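Local coordinates for oxidoreductase, NAD-binding/iron-sulfur cluster-binding protein (Nitratireductor pacificus pht-3B, PDB 6ZXU) that is a catabolic reductive dehalogenase that binds cobalamin and two [4Fe-4S] clusters, probably removing halogen from organohalides, at residues A[143-148]-A[232-237]; A[119-124]-A[213-218]; A[323-328]-A[693-698]; A[312-317]-A[684-689]. All coordinates share one frame; numbering follows the deposited sequence.

Contact 1. Residues A[143-148]-A[232-237]; sequences ALVFAV and FRLGVV
L144 to V148 run against R233 to V237 as the two central strands of a four-stranded antiparallel sheet. Three hydrogen-bonded pairs (L144 with V237, F146 with G235, V148 with R233) alternate with two non-hydrogen-bonded ones. Each hydrogen-bonded pair closes a two-bond ring; in the middle one F146 N reaches G235 O at 3.0 Å with an angle of 168°, nearly straight. Between these rings CA-H groups lean on carbonyls, as where V236 CA lies 3.2 Å from L144 O.

On one face of the ribbon F146 lies across the neighbouring strand, swung there because CG sits between its own N and carbonyl carbon (chi1 63°). G235 CA sits over the ring face, 3.9 Å from the F146 centroid, in a CH-pi contact. Glycine suits the place because a side chain pointing to that face would run into the F146 ring. On the other face V145 and V236 lie side by side, V145 CG1 4.0 Å from V236 CG2, while A147 CB rests on L234 CD2 at 4.1 Å.

Helix 206-212 covers the face of V145, L234 and V236; helix 168-190 packs on L144, F146 and V148. R233 carries the charge: its NE forms a salt bridge with D173 OD1, and its NH1 bonds both E63 OE1 and the carbonyl oxygen of P62.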
loop_
_atom_site.group_PDB
_atom_site.type_symbol
_atom_site.label_atom_id
_atom_site.label_comp_id
_atom_site.label_asym_id
_atom_site.label_seq_id
_atom_site.Cartn_x
_atom_site.Cartn_y
_atom_site.Cartn_z
ATOM N N ALA A 143 -9.180 -23.271 11.776
ATOM C CA ALA A 143 -8.019 -22.777 11.162
ATOM C C ALA A 143 -8.412 -21.997 9.868
ATOM O O ALA A 143 -9.144 -22.501 9.008
ATOM C CB ALA A 143 -7.068 -23.868 10.840
ATOM N N LEU A 144 -7.957 -20.742 9.796
ATOM C CA LEU A 144 -7.820 -20.000 8.522
ATOM C C LEU A 144 -6.494 -20.314 7.906
ATOM O O LEU A 144 -5.479 -20.046 8.498
ATOM C CB LEU A 144 -7.939 -18.529 8.763
ATOM C CG LEU A 144 -7.856 -17.677 7.502
ATOM C CD1 LEU A 144 -9.182 -17.536 6.865
ATOM C CD2 LEU A 144 -7.402 -16.309 7.945
ATOM N N VAL A 145 -6.512 -20.908 6.686
ATOM C CA VAL A 145 -5.314 -21.338 6.033
ATOM C C VAL A 145 -5.183 -20.487 4.769
ATOM O O VAL A 145 -6.178 -20.241 4.083
ATOM C CB VAL A 145 -5.369 -22.817 5.633
ATOM C CG1 VAL A 145 -4.034 -23.311 5.167
ATOM C CG2 VAL A 145 -5.844 -23.665 6.825
ATOM N N PHE A 146 -3.987 -20.002 4.508
ATOM C CA PHE A 146 -3.736 -19.199 3.314
ATOM C C PHE A 146 -2.410 -19.506 2.718
ATOM O O PHE A 146 -1.489 -19.934 3.404
ATOM C CB PHE A 146 -3.904 -17.738 3.574
ATOM C CG PHE A 146 -2.930 -17.210 4.568
ATOM C CD1 PHE A 146 -1.638 -16.850 4.134
ATOM C CD2 PHE A 146 -3.284 -17.013 5.875
ATOM C CE1 PHE A 146 -0.748 -16.315 5.035
ATOM C CE2 PHE A 146 -2.348 -16.533 6.808
ATOM C CZ PHE A 146 -1.063 -16.207 6.388
ATOM N N ALA A 147 -2.308 -19.332 1.400
ATOM C CA ALA A 147 -1.075 -19.563 0.642
ATOM C C ALA A 147 -0.672 -18.205 0.054
ATOM O O ALA A 147 -1.504 -17.365 -0.323
ATOM C CB ALA A 147 -1.237 -20.560 -0.462
ATOM N N VAL A 148 0.604 -17.995 -0.000
ATOM C CA VAL A 148 1.158 -16.893 -0.792
ATOM C C VAL A 148 2.000 -17.508 -1.887
ATOM O O VAL A 148 2.935 -18.267 -1.619
ATOM C CB VAL A 148 1.982 -15.915 0.123
ATOM C CG1 VAL A 148 2.778 -14.875 -0.706
ATOM C CG2 VAL A 148 1.075 -15.241 1.089
ATOM N N PHE A 232 4.549 -21.933 -3.582
ATOM C CA PHE A 232 3.869 -21.157 -2.597
ATOM C C PHE A 232 4.372 -21.599 -1.184
ATOM O O PHE A 232 5.024 -22.626 -1.052
ATOM C CB PHE A 232 2.347 -21.335 -2.687
ATOM C CG PHE A 232 1.900 -22.739 -2.421
ATOM C CD1 PHE A 232 1.874 -23.663 -3.439
ATOM C CD2 PHE A 232 1.588 -23.149 -1.151
ATOM C CE1 PHE A 232 1.493 -24.978 -3.194
ATOM C CE2 PHE A 232 1.177 -24.470 -0.903
ATOM C CZ PHE A 232 1.133 -25.365 -1.912
ATOM N N ARG A 233 4.030 -20.792 -0.179
ATOM C CA ARG A 233 4.197 -21.106 1.205
ATOM C C ARG A 233 2.929 -20.817 1.935
ATOM O O ARG A 233 2.064 -20.099 1.412
ATOM C CB ARG A 233 5.395 -20.358 1.838
ATOM C CG ARG A 233 6.674 -20.540 1.082
ATOM C CD ARG A 233 7.296 -21.946 1.194
ATOM N NE ARG A 233 7.823 -22.135 2.537
ATOM C CZ ARG A 233 8.538 -23.176 2.948
ATOM N NH1 ARG A 233 8.881 -24.160 2.154
ATOM N NH2 ARG A 233 8.979 -23.166 4.190
ATOM N N LEU A 234 2.799 -21.405 3.149
ATOM C CA LEU A 234 1.565 -21.359 3.950
ATOM C C LEU A 234 1.652 -20.589 5.244
ATOM O O LEU A 234 2.693 -20.548 5.867
ATOM C CB LEU A 234 1.136 -22.767 4.339
ATOM C CG LEU A 234 0.861 -23.705 3.175
ATOM C CD1 LEU A 234 0.836 -25.161 3.692
ATOM C CD2 LEU A 234 -0.469 -23.329 2.530
ATOM N N GLY A 235 0.542 -19.949 5.610
ATOM C CA GLY A 235 0.336 -19.409 6.923
ATOM C C GLY A 235 -1.024 -19.921 7.408
ATOM O O GLY A 235 -1.898 -20.242 6.615
ATOM N N VAL A 236 -1.191 -19.982 8.722
ATOM C CA VAL A 236 -2.419 -20.457 9.399
ATOM C C VAL A 236 -2.695 -19.561 10.590
ATOM O O VAL A 236 -1.789 -19.092 11.285
ATOM C CB VAL A 236 -2.282 -21.911 9.869
ATOM C CG1 VAL A 236 -3.488 -22.295 10.691
ATOM C CG2 VAL A 236 -2.082 -22.845 8.682
ATOM N N VAL A 237 -3.951 -19.253 10.782
ATOM C CA VAL A 237 -4.401 -18.697 12.040
ATOM C C VAL A 237 -5.378 -19.719 12.676
ATOM O O VAL A 237 -6.424 -20.046 12.097
ATOM C CB VAL A 237 -5.116 -17.361 11.843
ATOM C CG1 VAL A 237 -5.641 -16.839 13.154
ATOM C CG2 VAL A 237 -4.160 -16.329 11.194
#

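Contact 2. Residues A[119-124]-A[213-218]; sequences ASMVGI and AGLARV
I124 and A213 bring their CA atoms within 5.1 Å where strand 121-126 passes the loop that follows helix 206-212. No hydrogen bond joins the two segments, so the contact rests on van der Waals contact of A213 and L215 with the strand and with M121. The strand enters through a classic beta bulge, S120 and M121 both facing A147 of the adjacent strand. G214 (phi 92°), a positive-phi site natural to glycine, is the first residue to leave helical angles after helix 206-212, in a Schellman motif that turns L215 toward the strand.

With CG anti to its carbonyl carbon (chi1 -53°), L215 extends to the strand, where L215 CD2 lies 3.5 Å from G123 N. G123 presents no side chain here, which lets A213 O come within 3.9 Å of G123 CA. A213, small enough for the narrow approach, sets its CB 3.9 Å from I124 N. M121 runs past L215 in the opposite direction: its CG meets L215 CD2 at 3.6 Å, then a bend at chi3 turns the chain beyond SD. M121 SD lies 3.5 Å from L215 O, a buried carbonyl with no hydrogen-bond partner in the model.

A213 and L215 also pack on V145 of strand 142-149, so the loop rests on two neighbouring strands of the sheet. V122 and I124 point to the other side, where helix 103-116 meets them.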
loop_
_atom_site.group_PDB
_atom_site.type_symbol
_atom_site.label_atom_id
_atom_site.label_comp_id
_atom_site.label_asym_id
_atom_site.label_seq_id
_atom_site.Cartn_x
_atom_site.Cartn_y
_atom_site.Cartn_z
ATOM N N ALA A 119 -2.943 -12.350 0.443
ATOM C CA ALA A 119 -2.931 -13.790 0.300
ATOM C C ALA A 119 -3.318 -14.136 -1.127
ATOM O O ALA A 119 -4.111 -13.469 -1.737
ATOM C CB ALA A 119 -3.926 -14.455 1.276
ATOM N N SER A 120 -2.747 -15.206 -1.650
ATOM C CA SER A 120 -3.062 -15.708 -2.985
ATOM C C SER A 120 -4.319 -16.572 -3.006
ATOM O O SER A 120 -5.084 -16.551 -3.972
ATOM C CB SER A 120 -1.850 -16.521 -3.580
ATOM O OG SER A 120 -0.670 -15.690 -3.705
ATOM N N MET A 121 -4.522 -17.327 -1.942
ATOM C CA MET A 121 -5.609 -18.343 -1.880
ATOM C C MET A 121 -5.861 -18.588 -0.409
ATOM O O MET A 121 -4.908 -18.617 0.363
ATOM C CB MET A 121 -5.115 -19.602 -2.569
ATOM C CG MET A 121 -6.085 -20.771 -2.617
ATOM S SD MET A 121 -5.449 -22.184 -3.574
ATOM C CE MET A 121 -4.792 -21.289 -4.947
ATOM N N VAL A 122 -7.109 -18.618 -0.033
ATOM C CA VAL A 122 -7.509 -18.751 1.370
ATOM C C VAL A 122 -8.593 -19.858 1.512
ATOM O O VAL A 122 -9.436 -19.990 0.663
ATOM C CB VAL A 122 -8.123 -17.421 1.933
ATOM C CG1 VAL A 122 -8.369 -17.533 3.414
ATOM C CG2 VAL A 122 -7.230 -16.205 1.623
ATOM N N GLY A 123 -8.531 -20.621 2.612
ATOM C CA GLY A 123 -9.572 -21.548 2.956
ATOM C C GLY A 123 -9.659 -21.717 4.456
ATOM O O GLY A 123 -8.814 -21.252 5.208
ATOM N N ILE A 124 -10.714 -22.358 4.894
ATOM C CA ILE A 124 -10.948 -22.571 6.336
ATOM C C ILE A 124 -11.265 -24.048 6.594
ATOM O O ILE A 124 -11.965 -24.704 5.793
ATOM C CB ILE A 124 -12.140 -21.719 6.808
ATOM C CG1 ILE A 124 -11.719 -20.268 6.862
ATOM C CG2 ILE A 124 -12.609 -22.141 8.214
ATOM C CD1 ILE A 124 -12.846 -19.304 6.885
ATOM N N ALA A 213 -8.277 -27.825 4.153
ATOM C CA ALA A 213 -9.003 -26.546 3.865
ATOM C C ALA A 213 -9.198 -26.295 2.368
ATOM O O ALA A 213 -9.836 -25.338 2.011
ATOM C CB ALA A 213 -8.197 -25.344 4.458
ATOM N N GLY A 214 -8.670 -27.176 1.524
ATOM C CA GLY A 214 -9.026 -27.127 0.114
ATOM C C GLY A 214 -8.107 -26.282 -0.752
ATOM O O GLY A 214 -8.478 -25.924 -1.851
ATOM N N LEU A 215 -6.870 -26.009 -0.299
ATOM C CA LEU A 215 -5.941 -25.176 -1.085
ATOM C C LEU A 215 -5.030 -26.005 -1.931
ATOM O O LEU A 215 -4.526 -25.532 -2.927
ATOM C CB LEU A 215 -5.075 -24.280 -0.133
ATOM C CG LEU A 215 -5.732 -23.398 0.898
ATOM C CD1 LEU A 215 -4.734 -22.381 1.414
ATOM C CD2 LEU A 215 -6.916 -22.713 0.279
ATOM N N ALA A 216 -4.767 -27.254 -1.529
ATOM C CA ALA A 216 -3.805 -28.061 -2.236
ATOM C C ALA A 216 -4.119 -29.559 -2.217
ATOM O O ALA A 216 -4.975 -30.002 -1.482
ATOM C CB ALA A 216 -2.411 -27.782 -1.710
ATOM N N ARG A 217 -3.387 -30.286 -3.043
ATOM C CA ARG A 217 -3.340 -31.716 -3.059
ATOM C C ARG A 217 -1.900 -32.117 -3.039
ATOM O O ARG A 217 -1.039 -31.277 -3.209
ATOM C CB ARG A 217 -3.925 -32.265 -4.349
ATOM C CG ARG A 217 -5.265 -31.672 -4.705
ATOM C CD ARG A 217 -5.932 -32.486 -5.819
ATOM N NE ARG A 217 -5.369 -32.271 -7.125
ATOM C CZ ARG A 217 -5.886 -32.782 -8.254
ATOM N NH1 ARG A 217 -6.964 -33.578 -8.256
ATOM N NH2 ARG A 217 -5.298 -32.501 -9.412
ATOM N N VAL A 218 -1.645 -33.407 -2.817
ATOM C CA VAL A 218 -0.281 -33.960 -2.645
ATOM C C VAL A 218 0.150 -34.654 -3.895
ATOM O O VAL A 218 -0.553 -35.480 -4.397
ATOM C CB VAL A 218 -0.216 -34.904 -1.430
ATOM C CG1 VAL A 218 1.185 -35.320 -1.179
ATOM C CG2 VAL A 218 -0.817 -34.244 -0.188
#

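Contact 3. Residues A[323-328]-A[693-698]; sequences AGDLGE and DAVLPV
D325 joins segment 323-328 to segment 693-698 by two hydrogen bonds, one through its side chain, one through its backbone. L696 N reaches D325 OD1 at 2.9 Å; the bond is almost straight at the proton (172°), yet the donor stands well above the carboxylate plane. With CG beside its own backbone N (chi1 -58°) the carboxylate lies against L696. The second bond, V698 N to D325 O at 3.0 Å, grips that loop two residues further on, with P697 CA resting against the same oxygen.

The charge of D325 has partners outside the two segments: OD2 forms salt bridges with R320 NE and R314 NH1. Those arginines probably stabilise the ionised acid, and R320 NH2 also bonds L696 O. An aspartate thus suits a site where a backbone N-H and two cations converge.

One apolar contact flanks this polar centre: L326 CD1 meets V698 CG2 at 3.3 Å, a tight fit, as the two side chains cross obliquely. The methyl V695 CG2 lies 3.3 Å from the carbonyl oxygen A323 O.

The first segment links two helices: G324 is the first residue to leave helical angles after helix 317-323, in a Schellman motif, and a type I turn leads to G327, the N-cap of helix 328-333. L326 packs on T576 and V698 on E573, both of helix 572-581, while V698 also touches the cobalamin-binding F317.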
loop_
_atom_site.group_PDB
_atom_site.type_symbol
_atom_site.label_atom_id
_atom_site.label_comp_id
_atom_site.label_asym_id
_atom_site.label_seq_id
_atom_site.Cartn_x
_atom_site.Cartn_y
_atom_site.Cartn_z
ATOM N N ALA A 323 1.489 18.274 18.886
ATOM C CA ALA A 323 2.070 19.291 19.751
ATOM C C ALA A 323 1.016 20.222 20.365
ATOM O O ALA A 323 1.329 20.919 21.302
ATOM C CB ALA A 323 3.067 20.138 19.009
ATOM N N GLY A 324 -0.193 20.262 19.801
ATOM C CA GLY A 324 -1.258 21.145 20.249
ATOM C C GLY A 324 -1.523 22.319 19.360
ATOM O O GLY A 324 -2.435 23.093 19.660
ATOM N N ASP A 325 -0.776 22.493 18.262
ATOM C CA ASP A 325 -0.960 23.653 17.357
ATOM C C ASP A 325 -2.341 23.781 16.773
ATOM O O ASP A 325 -2.737 24.842 16.359
ATOM C CB ASP A 325 0.018 23.568 16.173
ATOM C CG ASP A 325 1.496 23.512 16.557
ATOM O OD1 ASP A 325 1.851 23.558 17.766
ATOM O OD2 ASP A 325 2.365 23.446 15.600
ATOM N N LEU A 326 -3.098 22.669 16.706
ATOM C CA LEU A 326 -4.429 22.698 16.075
ATOM C C LEU A 326 -5.604 22.592 17.101
ATOM O O LEU A 326 -6.736 22.261 16.733
ATOM C CB LEU A 326 -4.539 21.555 15.076
ATOM C CG LEU A 326 -3.916 21.675 13.694
ATOM C CD1 LEU A 326 -2.515 22.054 13.697
ATOM C CD2 LEU A 326 -3.953 20.335 12.910
ATOM N N GLY A 327 -5.326 22.798 18.366
ATOM C CA GLY A 327 -6.369 22.721 19.389
ATOM C C GLY A 327 -6.322 21.420 20.153
ATOM O O GLY A 327 -5.565 20.472 19.825
ATOM N N GLU A 328 -7.162 21.344 21.183
ATOM C CA GLU A 328 -7.134 20.204 22.127
ATOM C C GLU A 328 -7.660 18.976 21.495
ATOM O O GLU A 328 -7.093 17.892 21.700
ATOM C CB GLU A 328 -7.955 20.510 23.448
ATOM N N ASP A 693 7.931 19.668 22.123
ATOM C CA ASP A 693 7.729 20.345 23.425
ATOM C C ASP A 693 7.232 21.748 23.310
ATOM O O ASP A 693 6.733 22.282 24.275
ATOM C CB ASP A 693 9.009 20.355 24.246
ATOM N N ALA A 694 7.400 22.409 22.157
ATOM C CA ALA A 694 6.865 23.755 21.994
ATOM C C ALA A 694 5.518 23.691 21.295
ATOM O O ALA A 694 5.239 22.757 20.554
ATOM C CB ALA A 694 7.795 24.574 21.136
ATOM N N VAL A 695 4.712 24.744 21.462
ATOM C CA VAL A 695 3.438 24.890 20.822
ATOM C C VAL A 695 3.426 26.147 19.969
ATOM O O VAL A 695 3.893 27.195 20.403
ATOM C CB VAL A 695 2.303 24.994 21.861
ATOM C CG1 VAL A 695 0.970 25.023 21.133
ATOM C CG2 VAL A 695 2.287 23.757 22.737
ATOM N N LEU A 696 2.917 26.027 18.746
ATOM C CA LEU A 696 2.783 27.132 17.829
ATOM C C LEU A 696 1.379 27.076 17.219
ATOM O O LEU A 696 1.173 26.446 16.180
ATOM C CB LEU A 696 3.889 27.092 16.736
ATOM C CG LEU A 696 3.825 28.297 15.747
ATOM C CD1 LEU A 696 4.097 29.634 16.419
ATOM C CD2 LEU A 696 4.751 28.119 14.556
ATOM N N PRO A 697 0.446 27.822 17.799
ATOM C CA PRO A 697 -0.935 27.806 17.272
ATOM C C PRO A 697 -0.962 28.138 15.792
ATOM O O PRO A 697 -0.260 29.066 15.351
ATOM C CB PRO A 697 -1.644 28.846 18.094
ATOM C CG PRO A 697 -0.860 28.854 19.410
ATOM C CD PRO A 697 0.576 28.692 19.015
ATOM N N VAL A 698 -1.721 27.355 15.019
ATOM C CA VAL A 698 -1.687 27.552 13.579
ATOM C C VAL A 698 -2.238 28.964 13.253
ATOM O O VAL A 698 -3.296 29.361 13.730
ATOM C CB VAL A 698 -2.470 26.451 12.859
ATOM C CG1 VAL A 698 -2.603 26.779 11.390
ATOM C CG2 VAL A 698 -1.694 25.168 12.899
#

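Contact 4. Residues A[312-317]-A[684-689]; sequences AKRGDF and LQPPPG
R314 and P686 cross at about a right angle where a 3-10 turn, 313-315, leads into helix 317-323 beside the cobalamin pocket. The arginine chain bends at chi2 (63°), and this folds the guanidinium back so that P686 CB lies over one of its faces. R314 NH1 is 3.6 Å from P686 CG, and R314 CG rests on P686 CB at 3.8 Å. The rigid proline ring meets the arginine with its CB-CG edge. The guanidinium is held by backbone oxygens beyond this contact, NH2 by A694 O and NE by T691 O.

Q685, just before P686, sends its side chain toward G315 and F317. A bend at chi2 brings its amide to the turn, where Q685 NE2 gives a weak hydrogen bond to G315 O, 3.0 Å long, angle 128°. G315, lacking a side chain, lets this amide lie close to the main chain. The same amide is inclined 42° to the ring of F317, whose CE1 stands 3.7 Å from Q685 OE1. F317 in turn lines the cofactor site: its backbone N bonds cobalamin O51. D316 is the helix N-cap.

At the far end A312 CB fits against the backbone of the proline run, 3.7 Å from P686 O; its methyl is small enough for the close approach. One water bridges this end, accepting from A312 N at 2.9 Å and donating to P686 O at 2.7 Å.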
loop_
_atom_site.group_PDB
_atom_site.type_symbol
_atom_site.label_atom_id
_atom_site.label_comp_id
_atom_site.label_asym_id
_atom_site.label_seq_id
_atom_site.Cartn_x
_atom_site.Cartn_y
_atom_site.Cartn_z
ATOM N N ALA A 312 11.158 22.063 8.876
ATOM C CA ALA A 312 11.303 21.243 10.061
ATOM C C ALA A 312 10.304 20.018 9.994
ATOM O O ALA A 312 9.173 20.182 9.542
ATOM C CB ALA A 312 11.022 22.079 11.320
ATOM N N LYS A 313 10.717 18.834 10.428
ATOM C CA LYS A 313 9.756 17.730 10.644
ATOM C C LYS A 313 8.602 18.155 11.567
ATOM O O LYS A 313 7.510 17.691 11.445
ATOM C CB LYS A 313 10.402 16.490 11.269
ATOM C CG LYS A 313 10.837 15.498 10.283
ATOM C CD LYS A 313 11.259 14.172 10.839
ATOM C CE LYS A 313 10.031 13.348 11.139
ATOM N NZ LYS A 313 10.557 11.961 11.436
ATOM N N ARG A 314 8.894 19.046 12.480
ATOM C CA ARG A 314 7.924 19.596 13.377
ATOM C C ARG A 314 6.804 20.365 12.658
ATOM O O ARG A 314 5.730 20.629 13.255
ATOM C CB ARG A 314 8.644 20.482 14.415
ATOM C CG ARG A 314 7.757 21.255 15.412
ATOM C CD ARG A 314 6.913 20.367 16.352
ATOM N NE ARG A 314 6.210 21.237 17.268
ATOM C CZ ARG A 314 5.131 21.949 16.959
ATOM N NH1 ARG A 314 4.573 21.788 15.799
ATOM N NH2 ARG A 314 4.556 22.758 17.809
ATOM N N GLY A 315 6.989 20.694 11.377
ATOM C CA GLY A 315 5.960 21.327 10.574
ATOM C C GLY A 315 4.996 20.423 9.825
ATOM O O GLY A 315 4.006 20.930 9.285
ATOM N N ASP A 316 5.295 19.129 9.738
ATOM C CA ASP A 316 4.352 18.086 9.300
ATOM C C ASP A 316 3.075 18.344 10.143
ATOM O O ASP A 316 3.165 18.417 11.349
ATOM C CB ASP A 316 5.048 16.751 9.570
ATOM C CG ASP A 316 4.097 15.495 9.713
ATOM O OD1 ASP A 316 2.938 15.632 10.119
ATOM O OD2 ASP A 316 4.619 14.326 9.474
ATOM N N PHE A 317 1.906 18.463 9.535
ATOM C CA PHE A 317 0.729 18.799 10.282
ATOM C C PHE A 317 0.202 17.711 11.227
ATOM O O PHE A 317 -0.496 18.083 12.155
ATOM C CB PHE A 317 -0.419 19.346 9.445
ATOM C CG PHE A 317 -0.417 20.842 9.341
ATOM C CD1 PHE A 317 0.595 21.477 8.723
ATOM C CD2 PHE A 317 -1.510 21.599 9.783
ATOM C CE1 PHE A 317 0.621 22.872 8.613
ATOM C CE2 PHE A 317 -1.504 22.967 9.703
ATOM C CZ PHE A 317 -0.421 23.625 9.088
ATOM N N LEU A 684 5.270 30.211 7.817
ATOM C CA LEU A 684 4.156 30.002 8.731
ATOM C C LEU A 684 4.232 28.661 9.407
ATOM O O LEU A 684 3.226 28.195 9.961
ATOM C CB LEU A 684 2.831 30.179 7.986
ATOM C CG LEU A 684 2.616 31.598 7.408
ATOM C CD1 LEU A 684 1.298 31.661 6.637
ATOM C CD2 LEU A 684 2.550 32.577 8.574
ATOM N N GLN A 685 5.404 28.042 9.378
ATOM C CA GLN A 685 5.667 26.785 9.989
ATOM C C GLN A 685 6.525 27.017 11.260
ATOM O O GLN A 685 7.187 28.023 11.333
ATOM C CB GLN A 685 6.402 25.883 9.010
ATOM C CG GLN A 685 5.508 25.406 7.865
ATOM C CD GLN A 685 4.561 24.282 8.287
ATOM O OE1 GLN A 685 3.916 24.368 9.297
ATOM N NE2 GLN A 685 4.453 23.227 7.450
ATOM N N PRO A 686 6.567 26.047 12.183
ATOM C CA PRO A 686 7.598 26.064 13.254
ATOM C C PRO A 686 8.963 26.042 12.591
ATOM O O PRO A 686 9.191 25.273 11.641
ATOM C CB PRO A 686 7.386 24.753 13.993
ATOM C CG PRO A 686 6.036 24.262 13.556
ATOM C CD PRO A 686 5.752 24.807 12.230
ATOM N N PRO A 687 9.834 26.943 13.016
ATOM C CA PRO A 687 11.153 27.043 12.335
ATOM C C PRO A 687 11.984 25.805 12.575
ATOM O O PRO A 687 11.731 25.071 13.522
ATOM C CB PRO A 687 11.773 28.314 12.981
ATOM C CG PRO A 687 10.925 28.610 14.200
ATOM C CD PRO A 687 9.565 28.068 13.940
ATOM N N PRO A 688 13.021 25.574 11.747
ATOM C CA PRO A 688 13.960 24.477 12.003
ATOM C C PRO A 688 14.529 24.553 13.421
ATOM O O PRO A 688 14.801 25.634 13.924
ATOM C CB PRO A 688 15.058 24.696 10.984
ATOM C CG PRO A 688 14.384 25.366 9.842
ATOM C CD PRO A 688 13.336 26.244 10.458
ATOM N N GLY A 689 14.624 23.384 14.048
ATOM C CA GLY A 689 15.009 23.233 15.442
ATOM C C GLY A 689 13.870 23.177 16.454
ATOM O O GLY A 689 14.116 22.871 17.641
HETATM O O HOH W 1 9.871 24.655 9.103
#

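Overall arrangement
From the N terminus, residues 119-124 open contact 2 and 143-148 open contact 1; 213-218 then close contact 2 before 232-237 close contact 1, so the two loops cross. Their centres are 7 Å apart, joined through the neighbouring strands 121-126 and 142-149 of one sheet. A second crossing pair follows in series: 312-317 and 323-328 open contacts 4 and 3, which close more than 360 residues later at 684-689 and 693-698, past the second four-stranded sheet and the cluster-binding region. Contacts 4 and 3 thereby tie the C-terminal loop 684-698 to both ends of helix 317-323. About 45 Å separates the centres of contacts 1 and 4, on opposite sides of the chain's centre.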